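Local structure of glycoside hydrolase family 81 (Clostridium thermocellum, 6FOP) at residues 151-156 and 183-188; 247-250 and 256-259; 322-327 and 366-371. The protein is a family 81 glycoside hydrolase that probably cleaves beta-1,3-glucans such as laminarin as part of the Clostridium thermocellum cellulosome. All coordinates share one frame; numbering follows the deposited sequence.

Contact 1: residues 151-156 and 183-188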
ATOM      1  N   PRO A 151     -37.665   0.493   5.642  1.00 21.83           N
ATOM      2  CA  PRO A 151     -36.956   1.243   6.667  1.00 20.71           C
ATOM      3  C   PRO A 151     -37.860   1.885   7.706  1.00 22.11           C
ATOM      4  O   PRO A 151     -39.017   2.152   7.418  1.00 25.48           O
ATOM      5  CB  PRO A 151     -36.251   2.333   5.856  1.00 22.74           C
ATOM      6  CG  PRO A 151     -37.147   2.567   4.691  1.00 23.53           C
ATOM      7  CD  PRO A 151     -37.788   1.240   4.376  1.00 22.71           C
ATOM      8  N   THR A 152     -37.331   2.106   8.899  1.00 21.20           N
ATOM      9  CA  THR A 152     -37.915   3.004   9.887  1.00 22.03           C
ATOM     10  C   THR A 152     -37.594   4.411   9.446  1.00 21.65           C
ATOM     11  O   THR A 152     -36.455   4.695   9.109  1.00 22.65           O
ATOM     12  CB  THR A 152     -37.278   2.766  11.262  1.00 24.41           C
ATOM     13  OG1 THR A 152     -37.540   1.417  11.622  1.00 28.71           O
ATOM     14  CG2 THR A 152     -37.867   3.707  12.346  1.00 27.43           C
ATOM     15  N   VAL A 153     -38.588   5.283   9.462  1.00 21.92           N
ATOM     16  CA  VAL A 153     -38.374   6.670   9.111  1.00 21.95           C
ATOM     17  C   VAL A 153     -38.424   7.411  10.458  1.00 23.45           C
ATOM     18  O   VAL A 153     -39.471   7.536  11.082  1.00 27.92           O
ATOM     19  CB  VAL A 153     -39.428   7.161   8.122  1.00 22.60           C
ATOM     20  CG1 VAL A 153     -39.161   8.618   7.779  1.00 25.23           C
ATOM     21  CG2 VAL A 153     -39.376   6.300   6.855  1.00 24.00           C
ATOM     22  N   PHE A 154     -37.242   7.815  10.926  1.00 20.57           N
ATOM     23  CA  PHE A 154     -37.149   8.545  12.191  1.00 20.37           C
ATOM     24  C   PHE A 154     -37.286  10.056  12.036  1.00 19.96           C
ATOM     25  O   PHE A 154     -37.569  10.739  13.028  1.00 24.39           O
ATOM     26  CB  PHE A 154     -35.896   8.151  13.000  1.00 22.36           C
ATOM     27  CG  PHE A 154     -34.580   8.624  12.438  1.00 21.48           C
ATOM     28  CD1 PHE A 154     -34.106   9.908  12.706  1.00 20.89           C
ATOM     29  CD2 PHE A 154     -33.774   7.753  11.723  1.00 20.59           C
ATOM     30  CE1 PHE A 154     -32.892  10.347  12.211  1.00 21.01           C
ATOM     31  CE2 PHE A 154     -32.538   8.177  11.240  1.00 22.73           C
ATOM     32  CZ  PHE A 154     -32.093   9.468  11.492  1.00 21.17           C
ATOM     33  N   TYR A 155     -37.111  10.563  10.817  1.00 19.63           N
ATOM     34  CA  TYR A 155     -37.335  11.962  10.516  1.00 20.97           C
ATOM     35  C   TYR A 155     -37.843  12.064   9.101  1.00 21.73           C
ATOM     36  O   TYR A 155     -37.325  11.411   8.181  1.00 20.13           O
ATOM     37  CB  TYR A 155     -36.030  12.798  10.622  1.00 21.87           C
ATOM     38  CG  TYR A 155     -36.258  14.202  10.144  1.00 24.07           C
ATOM     39  CD1 TYR A 155     -36.822  15.163  10.990  1.00 27.52           C
ATOM     40  CD2 TYR A 155     -36.035  14.545   8.812  1.00 23.00           C
ATOM     41  CE1 TYR A 155     -37.111  16.445  10.529  1.00 29.78           C
ATOM     42  CE2 TYR A 155     -36.318  15.823   8.343  1.00 25.92           C
ATOM     43  CZ  TYR A 155     -36.851  16.771   9.205  1.00 27.74           C
ATOM     44  OH  TYR A 155     -37.127  18.050   8.748  1.00 32.26           O
ATOM     45  N   GLY A 156     -38.830  12.946   8.931  1.00 21.65           N
ATOM     46  CA  GLY A 156     -39.258  13.370   7.616  1.00 22.61           C
ATOM     47  C   GLY A 156     -40.594  12.826   7.200  1.00 22.67           C
ATOM     48  O   GLY A 156     -41.166  11.963   7.856  1.00 25.14           O
ATOM     49  N   GLN A 183     -42.280   9.595  -2.468  1.00 24.76           N
ATOM     50  CA  GLN A 183     -43.375   8.662  -2.686  1.00 26.81           C
ATOM     51  C   GLN A 183     -42.942   7.319  -2.146  1.00 26.90           C
ATOM     52  O   GLN A 183     -41.768   6.918  -2.264  1.00 28.05           O
ATOM     53  CB  GLN A 183     -43.654   8.498  -4.179  1.00 33.73           C
ATOM     54  CG  GLN A 183     -44.413   9.639  -4.818  1.00 39.53           C
ATOM     55  CD  GLN A 183     -44.795   9.358  -6.268  1.00 45.52           C
ATOM     56  OE1 GLN A 183     -44.623   8.234  -6.780  1.00 51.03           O
ATOM     57  NE2 GLN A 183     -45.315  10.385  -6.941  1.00 50.36           N
ATOM     58  N   GLY A 184     -43.870   6.618  -1.541  1.00 26.84           N
ATOM     59  CA  GLY A 184     -43.610   5.266  -1.084  1.00 24.93           C
ATOM     60  C   GLY A 184     -43.087   5.098   0.320  1.00 27.76           C
ATOM     61  O   GLY A 184     -42.740   3.990   0.699  1.00 33.71           O
ATOM     62  N   ILE A 185     -43.094   6.164   1.115  1.00 28.48           N
ATOM     63  CA  ILE A 185     -42.771   6.072   2.530  1.00 31.07           C
ATOM     64  C   ILE A 185     -43.742   5.101   3.182  1.00 34.79           C
ATOM     65  O   ILE A 185     -44.964   5.183   2.976  1.00 35.74           O
ATOM     66  CB  ILE A 185     -42.841   7.425   3.256  1.00 32.07           C
ATOM     67  CG1 ILE A 185     -41.780   8.387   2.717  1.00 30.76           C
ATOM     68  CG2 ILE A 185     -42.686   7.233   4.769  1.00 33.93           C
ATOM     69  CD1 ILE A 185     -41.826   9.771   3.338  1.00 32.23           C
ATOM     70  N   GLY A 186     -43.191   4.175   3.964  1.00 39.35           N
ATOM     71  CA  GLY A 186     -43.967   3.089   4.537  1.00 40.87           C
ATOM     72  C   GLY A 186     -43.869   1.799   3.750  1.00 37.35           C
ATOM     73  O   GLY A 186     -44.360   0.778   4.210  1.00 46.33           O
ATOM     74  N   THR A 187     -43.234   1.851   2.568  1.00 38.44           N
ATOM     75  CA  THR A 187     -42.986   0.658   1.759  1.00 33.35           C
ATOM     76  C   THR A 187     -41.469   0.403   1.684  1.00 32.75           C
ATOM     77  O   THR A 187     -40.637   1.133   2.272  1.00 34.90           O
ATOM     78  CB  THR A 187     -43.558   0.772   0.318  1.00 32.98           C
ATOM     79  OG1 THR A 187     -42.683   1.566  -0.520  1.00 34.01           O
ATOM     80  CG2 THR A 187     -44.992   1.340   0.318  1.00 35.34           C
ATOM     81  N   GLY A 188     -41.129  -0.660   0.965  1.00 29.39           N
ATOM     82  CA  GLY A 188     -39.766  -1.056   0.749  1.00 28.98           C
ATOM     83  C   GLY A 188     -39.055  -0.294  -0.323  1.00 28.02           C
ATOM     84  O   GLY A 188     -37.850  -0.498  -0.475  1.00 26.79           O
TER

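Contact 2: residues 247-250 and 256-259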
ATOM      1  N   ALA A 247      -9.979  17.473  -0.423  1.00 15.06           N
ATOM      2  CA  ALA A 247     -11.178  17.199  -1.200  1.00 15.69           C
ATOM      3  C   ALA A 247     -11.669  18.519  -1.768  1.00 15.86           C
ATOM      4  O   ALA A 247     -11.736  19.515  -1.055  1.00 19.80           O
ATOM      5  CB  ALA A 247     -12.249  16.577  -0.320  1.00 16.01           C
ATOM      6  N   GLU A 248     -11.989  18.520  -3.046  1.00 14.67           N
ATOM      7  CA  GLU A 248     -12.644  19.641  -3.695  1.00 15.60           C
ATOM      8  C   GLU A 248     -14.142  19.379  -3.597  1.00 15.62           C
ATOM      9  O   GLU A 248     -14.580  18.290  -3.923  1.00 15.35           O
ATOM     10  CB  GLU A 248     -12.230  19.693  -5.166  1.00 17.00           C
ATOM     11  CG  GLU A 248     -12.890  20.746  -6.009  1.00 21.09           C
ATOM     12  CD  GLU A 248     -12.569  20.534  -7.483  1.00 24.80           C
ATOM     13  OE1 GLU A 248     -13.218  19.676  -8.162  1.00 29.33           O
ATOM     14  OE2 GLU A 248     -11.647  21.208  -7.950  1.00 32.60           O
ATOM     15  N   VAL A 249     -14.921  20.398  -3.234  1.00 15.45           N
ATOM     16  CA  VAL A 249     -16.379  20.287  -3.244  1.00 15.06           C
ATOM     17  C   VAL A 249     -17.036  21.289  -4.197  1.00 16.54           C
ATOM     18  O   VAL A 249     -16.540  22.411  -4.407  1.00 18.37           O
ATOM     19  CB  VAL A 249     -16.993  20.406  -1.844  1.00 17.26           C
ATOM     20  CG1 VAL A 249     -16.500  19.305  -0.928  1.00 18.60           C
ATOM     21  CG2 VAL A 249     -16.758  21.761  -1.218  1.00 19.18           C
ATOM     22  N   SER A 250     -18.144  20.813  -4.791  1.00 15.57           N
ATOM     23  CA  SER A 250     -19.010  21.640  -5.598  0.61 16.20           C
ATOM     24  C   SER A 250     -20.345  21.735  -4.842  1.00 16.43           C
ATOM     25  O   SER A 250     -20.991  20.725  -4.535  1.00 16.58           O
ATOM     26  CB  SER A 250     -19.100  21.027  -6.995  0.61 18.14           C
ATOM     27  OG  SER A 250     -17.771  20.947  -7.562  0.61 20.44           O
ATOM     28  N   ASN A 256     -23.662  26.558   3.157  1.00 20.93           N
ATOM     29  CA  ASN A 256     -22.559  25.885   3.808  1.00 19.79           C
ATOM     30  C   ASN A 256     -21.555  25.413   2.764  1.00 18.91           C
ATOM     31  O   ASN A 256     -21.924  24.989   1.658  1.00 19.60           O
ATOM     32  CB  ASN A 256     -23.070  24.687   4.631  1.00 21.39           C
ATOM     33  CG  ASN A 256     -24.007  25.110   5.746  1.00 25.03           C
ATOM     34  OD1 ASN A 256     -23.638  25.922   6.580  1.00 35.92           O
ATOM     35  ND2 ASN A 256     -25.209  24.587   5.756  1.00 24.18           N
ATOM     36  N   LYS A 257     -20.277  25.432   3.132  1.00 19.63           N
ATOM     37  CA  LYS A 257     -19.238  24.863   2.289  1.00 19.04           C
ATOM     38  C   LYS A 257     -18.241  24.135   3.180  1.00 18.73           C
ATOM     39  O   LYS A 257     -17.593  24.729   4.030  1.00 23.37           O
ATOM     40  CB  LYS A 257     -18.525  25.925   1.450  1.00 20.26           C
ATOM     41  CG  LYS A 257     -17.645  25.294   0.375  1.00 21.41           C
ATOM     42  CD  LYS A 257     -17.035  26.302  -0.570  1.00 24.68           C
ATOM     43  CE  LYS A 257     -16.217  25.589  -1.618  1.00 29.26           C
ATOM     44  NZ  LYS A 257     -15.626  26.559  -2.573  1.00 34.76           N
ATOM     45  N   GLY A 258     -18.160  22.841   2.979  1.00 15.14           N
ATOM     46  CA  GLY A 258     -17.254  21.968   3.711  1.00 15.44           C
ATOM     47  C   GLY A 258     -17.658  20.545   3.466  1.00 14.78           C
ATOM     48  O   GLY A 258     -18.468  20.266   2.609  1.00 16.58           O
ATOM     49  N   THR A 259     -17.059  19.633   4.224  1.00 14.10           N
ATOM     50  CA  THR A 259     -17.491  18.253   4.238  1.00 14.42           C
ATOM     51  C   THR A 259     -17.038  17.594   5.530  1.00 13.94           C
ATOM     52  O   THR A 259     -16.418  18.247   6.397  1.00 14.76           O
ATOM     53  CB  THR A 259     -17.039  17.473   2.980  1.00 14.71           C
ATOM     54  OG1 THR A 259     -17.763  16.247   2.889  1.00 14.77           O
ATOM     55  CG2 THR A 259     -15.556  17.156   2.972  1.00 14.81           C
TER

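Contact 3: residues 322-327 and 366-371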
ATOM      1  N   ARG A 322      33.296 -17.700   4.199  1.00 13.25           N
ATOM      2  CA  ARG A 322      32.938 -18.947   3.542  1.00 13.66           C
ATOM      3  C   ARG A 322      31.479 -18.953   3.068  1.00 13.40           C
ATOM      4  O   ARG A 322      31.183 -19.429   1.953  1.00 14.28           O
ATOM      5  CB  ARG A 322      33.196 -20.150   4.467  1.00 14.32           C
ATOM      6  CG  ARG A 322      32.692 -21.472   3.893  1.00 14.69           C
ATOM      7  CD  ARG A 322      33.213 -22.658   4.677  1.00 15.88           C
ATOM      8  NE  ARG A 322      32.972 -22.556   6.110  1.00 16.18           N
ATOM      9  CZ  ARG A 322      31.821 -22.839   6.718  1.00 16.31           C
ATOM     10  NH1 ARG A 322      30.770 -23.262   6.015  1.00 16.45           N
ATOM     11  NH2 ARG A 322      31.731 -22.690   8.038  1.00 16.52           N
ATOM     12  N   TYR A 323      30.578 -18.423   3.885  1.00 13.63           N
ATOM     13  CA  TYR A 323      29.192 -18.309   3.445  1.00 12.83           C
ATOM     14  C   TYR A 323      29.057 -17.461   2.177  1.00 12.91           C
ATOM     15  O   TYR A 323      28.277 -17.795   1.290  1.00 13.70           O
ATOM     16  CB  TYR A 323      28.274 -17.750   4.560  1.00 13.59           C
ATOM     17  CG  TYR A 323      28.344 -18.465   5.886  1.00 13.40           C
ATOM     18  CD1 TYR A 323      28.730 -19.786   5.993  1.00 14.24           C
ATOM     19  CD2 TYR A 323      28.046 -17.790   7.067  1.00 13.76           C
ATOM     20  CE1 TYR A 323      28.813 -20.410   7.235  1.00 14.43           C
ATOM     21  CE2 TYR A 323      28.130 -18.388   8.298  1.00 14.81           C
ATOM     22  CZ  TYR A 323      28.565 -19.695   8.395  1.00 15.17           C
ATOM     23  OH  TYR A 323      28.638 -20.282   9.637  1.00 16.75           O
ATOM     24  N   ILE A 324      29.839 -16.392   2.102  1.00 13.32           N
ATOM     25  CA  ILE A 324      29.883 -15.551   0.900  1.00 13.44           C
ATOM     26  C   ILE A 324      30.384 -16.358  -0.303  1.00 15.00           C
ATOM     27  O   ILE A 324      29.799 -16.289  -1.372  1.00 15.05           O
ATOM     28  CB  ILE A 324      30.685 -14.273   1.154  1.00 14.23           C
ATOM     29  CG1 ILE A 324      29.869 -13.311   2.028  1.00 13.80           C
ATOM     30  CG2 ILE A 324      31.135 -13.610  -0.142  1.00 14.18           C
ATOM     31  CD1 ILE A 324      28.644 -12.694   1.346  1.00 14.23           C
ATOM     32  N   ASN A 325      31.446 -17.143  -0.112  1.00 15.12           N
ATOM     33  CA  ASN A 325      31.934 -18.003  -1.200  1.00 15.58           C
ATOM     34  C   ASN A 325      30.919 -19.051  -1.623  1.00 15.61           C
ATOM     35  O   ASN A 325      30.800 -19.355  -2.816  1.00 16.59           O
ATOM     36  CB  ASN A 325      33.263 -18.656  -0.826  1.00 16.70           C
ATOM     37  CG  ASN A 325      34.424 -17.684  -0.891  1.00 17.26           C
ATOM     38  OD1 ASN A 325      34.420 -16.730  -1.669  1.00 18.85           O
ATOM     39  ND2 ASN A 325      35.429 -17.930  -0.089  1.00 18.23           N
ATOM     40  N   GLU A 326      30.195 -19.610  -0.659  1.00 15.61           N
ATOM     41  CA  GLU A 326      29.172 -20.596  -0.976  1.00 16.39           C
ATOM     42  C   GLU A 326      28.083 -19.941  -1.845  1.00 15.58           C
ATOM     43  O   GLU A 326      27.647 -20.530  -2.836  1.00 17.56           O
ATOM     44  CB  GLU A 326      28.600 -21.213   0.321  1.00 16.84           C
ATOM     45  CG  GLU A 326      29.610 -22.126   1.025  1.00 19.26           C
ATOM     46  CD  GLU A 326      29.265 -22.549   2.445  1.00 20.96           C
ATOM     47  OE1 GLU A 326      28.237 -22.113   2.993  1.00 22.44           O
ATOM     48  OE2 GLU A 326      30.064 -23.351   3.039  1.00 22.17           O
ATOM     49  N   LEU A 327      27.665 -18.736  -1.485  1.00 15.51           N
ATOM     50  CA  LEU A 327      26.683 -18.030  -2.285  1.00 14.50           C
ATOM     51  C   LEU A 327      27.230 -17.660  -3.656  1.00 15.72           C
ATOM     52  O   LEU A 327      26.501 -17.718  -4.652  1.00 16.37           O
ATOM     53  CB  LEU A 327      26.185 -16.792  -1.533  1.00 15.37           C
ATOM     54  CG  LEU A 327      25.145 -15.958  -2.277  1.00 15.97           C
ATOM     55  CD1 LEU A 327      23.861 -16.725  -2.557  1.00 17.05           C
ATOM     56  CD2 LEU A 327      24.882 -14.705  -1.494  1.00 16.03           C
ATOM     57  N   ASP A 366      32.721  -9.306  -7.305  1.00 14.82           N
ATOM     58  CA  ASP A 366      32.688  -9.214  -8.751  1.00 15.54           C
ATOM     59  C   ASP A 366      31.644 -10.174  -9.360  1.00 15.92           C
ATOM     60  O   ASP A 366      30.945  -9.802 -10.322  1.00 16.89           O
ATOM     61  CB  ASP A 366      34.065  -9.517  -9.343  1.00 16.33           C
ATOM     62  CG  ASP A 366      35.082  -8.411  -9.118  1.00 18.91           C
ATOM     63  OD1 ASP A 366      34.750  -7.290  -8.679  1.00 21.61           O
ATOM     64  OD2 ASP A 366      36.280  -8.707  -9.390  1.00 21.39           O
ATOM     65  N   ARG A 367      31.521 -11.385  -8.804  1.00 15.26           N
ATOM     66  CA  ARG A 367      30.524 -12.325  -9.317  1.00 16.05           C
ATOM     67  C   ARG A 367      29.095 -11.771  -9.102  1.00 14.82           C
ATOM     68  O   ARG A 367      28.247 -11.849  -9.972  1.00 15.34           O
ATOM     69  CB  ARG A 367      30.667 -13.697  -8.667  1.00 19.11           C
ATOM     70  CG  ARG A 367      31.846 -14.461  -9.244  1.00 23.41           C
ATOM     71  CD  ARG A 367      31.681 -15.969  -9.179  1.00 32.04           C
ATOM     72  NE  ARG A 367      30.416 -16.461  -9.744  1.00 34.39           N
ATOM     73  CZ  ARG A 367      30.127 -17.756  -9.936  1.00 40.67           C
ATOM     74  NH1 ARG A 367      31.013 -18.726  -9.639  1.00 44.32           N
ATOM     75  NH2 ARG A 367      28.941 -18.090 -10.420  1.00 41.17           N
ATOM     76  N   PHE A 368      28.874 -11.191  -7.930  1.00 12.82           N
ATOM     77  CA  PHE A 368      27.553 -10.662  -7.604  1.00 13.00           C
ATOM     78  C   PHE A 368      27.217  -9.474  -8.500  1.00 14.13           C
ATOM     79  O   PHE A 368      26.157  -9.453  -9.126  1.00 14.81           O
ATOM     80  CB  PHE A 368      27.484 -10.236  -6.126  1.00 13.30           C
ATOM     81  CG  PHE A 368      27.643 -11.360  -5.118  1.00 13.73           C
ATOM     82  CD1 PHE A 368      27.250 -12.647  -5.396  1.00 14.97           C
ATOM     83  CD2 PHE A 368      28.161 -11.095  -3.855  1.00 13.37           C
ATOM     84  CE1 PHE A 368      27.387 -13.653  -4.458  1.00 16.53           C
ATOM     85  CE2 PHE A 368      28.279 -12.109  -2.919  1.00 15.01           C
ATOM     86  CZ  PHE A 368      27.913 -13.380  -3.240  1.00 15.27           C
ATOM     87  N   ILE A 369      28.098  -8.474  -8.549  1.00 13.80           N
ATOM     88  CA  ILE A 369      27.888  -7.249  -9.370  0.53 14.27           C
ATOM     89  C   ILE A 369      27.730  -7.592 -10.825  1.00 14.27           C
ATOM     90  O   ILE A 369      26.880  -7.040 -11.524  1.00 15.85           O
ATOM     91  CB  ILE A 369      29.024  -6.205  -9.231  0.53 15.11           C
ATOM     92  CG1 ILE A 369      28.967  -5.600  -7.841  0.53 16.13           C
ATOM     93  CG2 ILE A 369      28.898  -5.087 -10.274  0.53 15.46           C
ATOM     94  CD1 ILE A 369      30.068  -4.620  -7.502  0.53 17.13           C
ATOM     95  N   SER A 370      28.576  -8.496 -11.330  1.00 14.62           N
ATOM     96  CA  SER A 370      28.524  -8.887 -12.740  0.58 16.55           C
ATOM     97  C   SER A 370      27.163  -9.465 -13.101  1.00 15.64           C
ATOM     98  O   SER A 370      26.582  -9.134 -14.134  1.00 16.40           O
ATOM     99  CB  SER A 370      29.611  -9.915 -13.068  0.58 17.25           C
ATOM    100  OG  SER A 370      29.514 -10.367 -14.408  0.58 18.51           O
ATOM    101  N   PHE A 371      26.663 -10.370 -12.255  1.00 14.67           N
ATOM    102  CA  PHE A 371      25.358 -10.976 -12.515  1.00 14.92           C
ATOM    103  C   PHE A 371      24.222  -9.959 -12.373  1.00 14.29           C
ATOM    104  O   PHE A 371      23.303  -9.952 -13.187  1.00 15.04           O
ATOM    105  CB  PHE A 371      25.086 -12.228 -11.660  1.00 16.04           C
ATOM    106  CG  PHE A 371      23.886 -13.000 -12.146  1.00 17.35           C
ATOM    107  CD1 PHE A 371      24.003 -13.820 -13.251  1.00 19.82           C
ATOM    108  CD2 PHE A 371      22.635 -12.831 -11.577  1.00 18.39           C
ATOM    109  CE1 PHE A 371      22.927 -14.524 -13.750  1.00 20.92           C
ATOM    110  CE2 PHE A 371      21.549 -13.556 -12.065  1.00 19.68           C
ATOM    111  CZ  PHE A 371      21.693 -14.389 -13.146  1.00 20.16           C
TER

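Contact 1: residues 151-156 and 183-188
Val-153 and Ile-185 supply the apolar half of this contact. Each offers a methyl branch, and the two side chains cross at about a right angle with Val-153 CG2 4.0 Å from Ile-185 CG2. Ile-185 reaches across because CG2 stands opposite its backbone N, while the longer CG1 arm takes the position beside that N (chi1 -65°).

A second touch joins ring to backbone: Pro-151 CD lies 3.5 Å from Thr-187 O, bringing a carbon next to the proline nitrogen up to a carbonyl oxygen. Pro-151 is also packed on Val-165 and Ile-190, so it touches strands 162-167 and 189-193 as well.

No hydrogen bond crosses between the segments. Residues Gly-184 to Thr-187 form a type II turn with Gly-186 at its third position, and Gly-184 O is gripped twice by Thr-187, from N at 2.9 Å and from OG1 at 2.7 Å. The hydroxyl lies in the carbonyl plane, on a lone pair, and is also bonded to Thr-189 N. On the strand side, Phe-154 and Tyr-155 both face Gly-164 of strand 162-167 in a classic beta bulge. Gly-188 belongs to a magnesium site with Asp-146 and Phe-147.

Segment 151-156, with its edge strand, and the turn therefore meet through van der Waals contact alone, the turn held by its own bonds and the strand by its pairing with strand 162-167.

Contact 2: residues 247-250 and 256-259
Val-249 is the pivot of this contact: one methyl branch faces Gly-258 O and the CB of Thr-259, both in buried residues, and the other meets the exposed chain of Lys-257. The inner side is the enclosed one. Val-249 CG1 lies 4.2 Å from Gly-258 O and 4.3 Å from Thr-259 CB, so the methyl rests against main chain and the root of a side chain. Gly-258 runs almost fully extended here, and its carbonyl oxygen is buried by the contact without a polar partner, a cost borne beside a purely hydrocarbon neighbour. Thr-259 continues inward to Tyr-133 and Tyr-135 of strand 133-139, while its backbone is hydrogen-bonded to Gly-293.

The outer side is the solvent side, although its atom contacts are slightly shorter. Val-249 CG2, set between its own backbone N and carbonyl carbon, comes within 3.9 Å of Lys-257 CE and 4.0 Å of Lys-257 CG. The lysine chain is extended throughout, starting with CG opposite the backbone N (chi1 -168°), so its methylenes pass obliquely across the methyl. This lets the aliphatic part cover Val-249 while the residue as a whole remains exposed to solvent.

No hydrogen bond joins the segments. The polar side chains Glu-248 and Ser-250 point to the other face, where Glu-248 OE1 and Ser-250 OG are both hydrogen-bonded to Thr-226 OG1 on the neighbouring strand 223-235. Val-249 itself also touches Cys-223 and Val-225 of that strand.

The arrangement is that of a chain turning back over the strand it has just left: 240-251, the middle strand of a three-stranded antiparallel sheet, is covered at Val-249, near its C-terminal end, by the loop leading to strand 260-263, in the beta-rich N-terminal part of the enzyme.

Contact 3: residues 322-327 and 366-371
Two helices of the family 81 C-terminal domain, 317-329 and 362-379, meet where the ring of Phe-368 reaches Ile-324 and Leu-327. The helices are not closely apposed here, since the nearest CA atoms, those of Leu-327 and Phe-368, are 9.1 Å apart, and the aromatic ring spans the gap. Its far end does the touching: Phe-368 CZ lies 3.7 Å from Leu-327 CD2, and Phe-368 CE1 is 3.9 Å from Leu-327 CG. The leucine and phenylalanine side chains cross at about a right angle. On the CE2 flank, Ile-324 CG2 packs 4.3 Å away from Phe-368 CE2, while the backbone oxygen Ile-324 O stands 3.9 Å from Phe-368 CZ. With CG opposite its carbonyl carbon (chi1 -64°), Phe-368 is directed at the other helix.

All three residues are buried. Helix 339-359 adds Leu-349 against Phe-368 and Ala-352 against Leu-327, and Ala-647 of helix 646-659 lies on Ile-324.

On the same helix as Ile-324, away from the Phe-368 contact, Arg-322 NH1 makes a salt bridge of 3.1 Å to Glu-326 OE2, with the acceptor in the guanidinium plane and an N-H...O angle of 154°. Arg-322 NH2 and Tyr-323 OH both bind Glu-636 OE2, tying this helix to a third part of the domain.

Such hydrophobic packing between helices of the domain, with helix 339-359 between them in sequence, is consistent with the (alpha/alpha)6 barrel known for this family, whose domain belongs to the six-hairpin clan.

How the contacts relate
The three contacts follow one another along the chain, each closing before the next opens. Contacts 1 and 2 lie on the same side of the chain's centre, their centres about 29 Å apart and their nearest atoms about 14 Å, and both belong to the beta-rich N-terminal part. They are linked through the eight-stranded sheet: contact 1 lies at its edge strand 152-155, and contact 2 touches its strand 133-139. Contact 3 is on the opposite side of the chain's centre, about 73 Å from contact 1 and about 58 Å from contact 2 between centres, in the helical C-terminal domain. Together they sample the two architectures, beta sheets and helices, that this single chain joins.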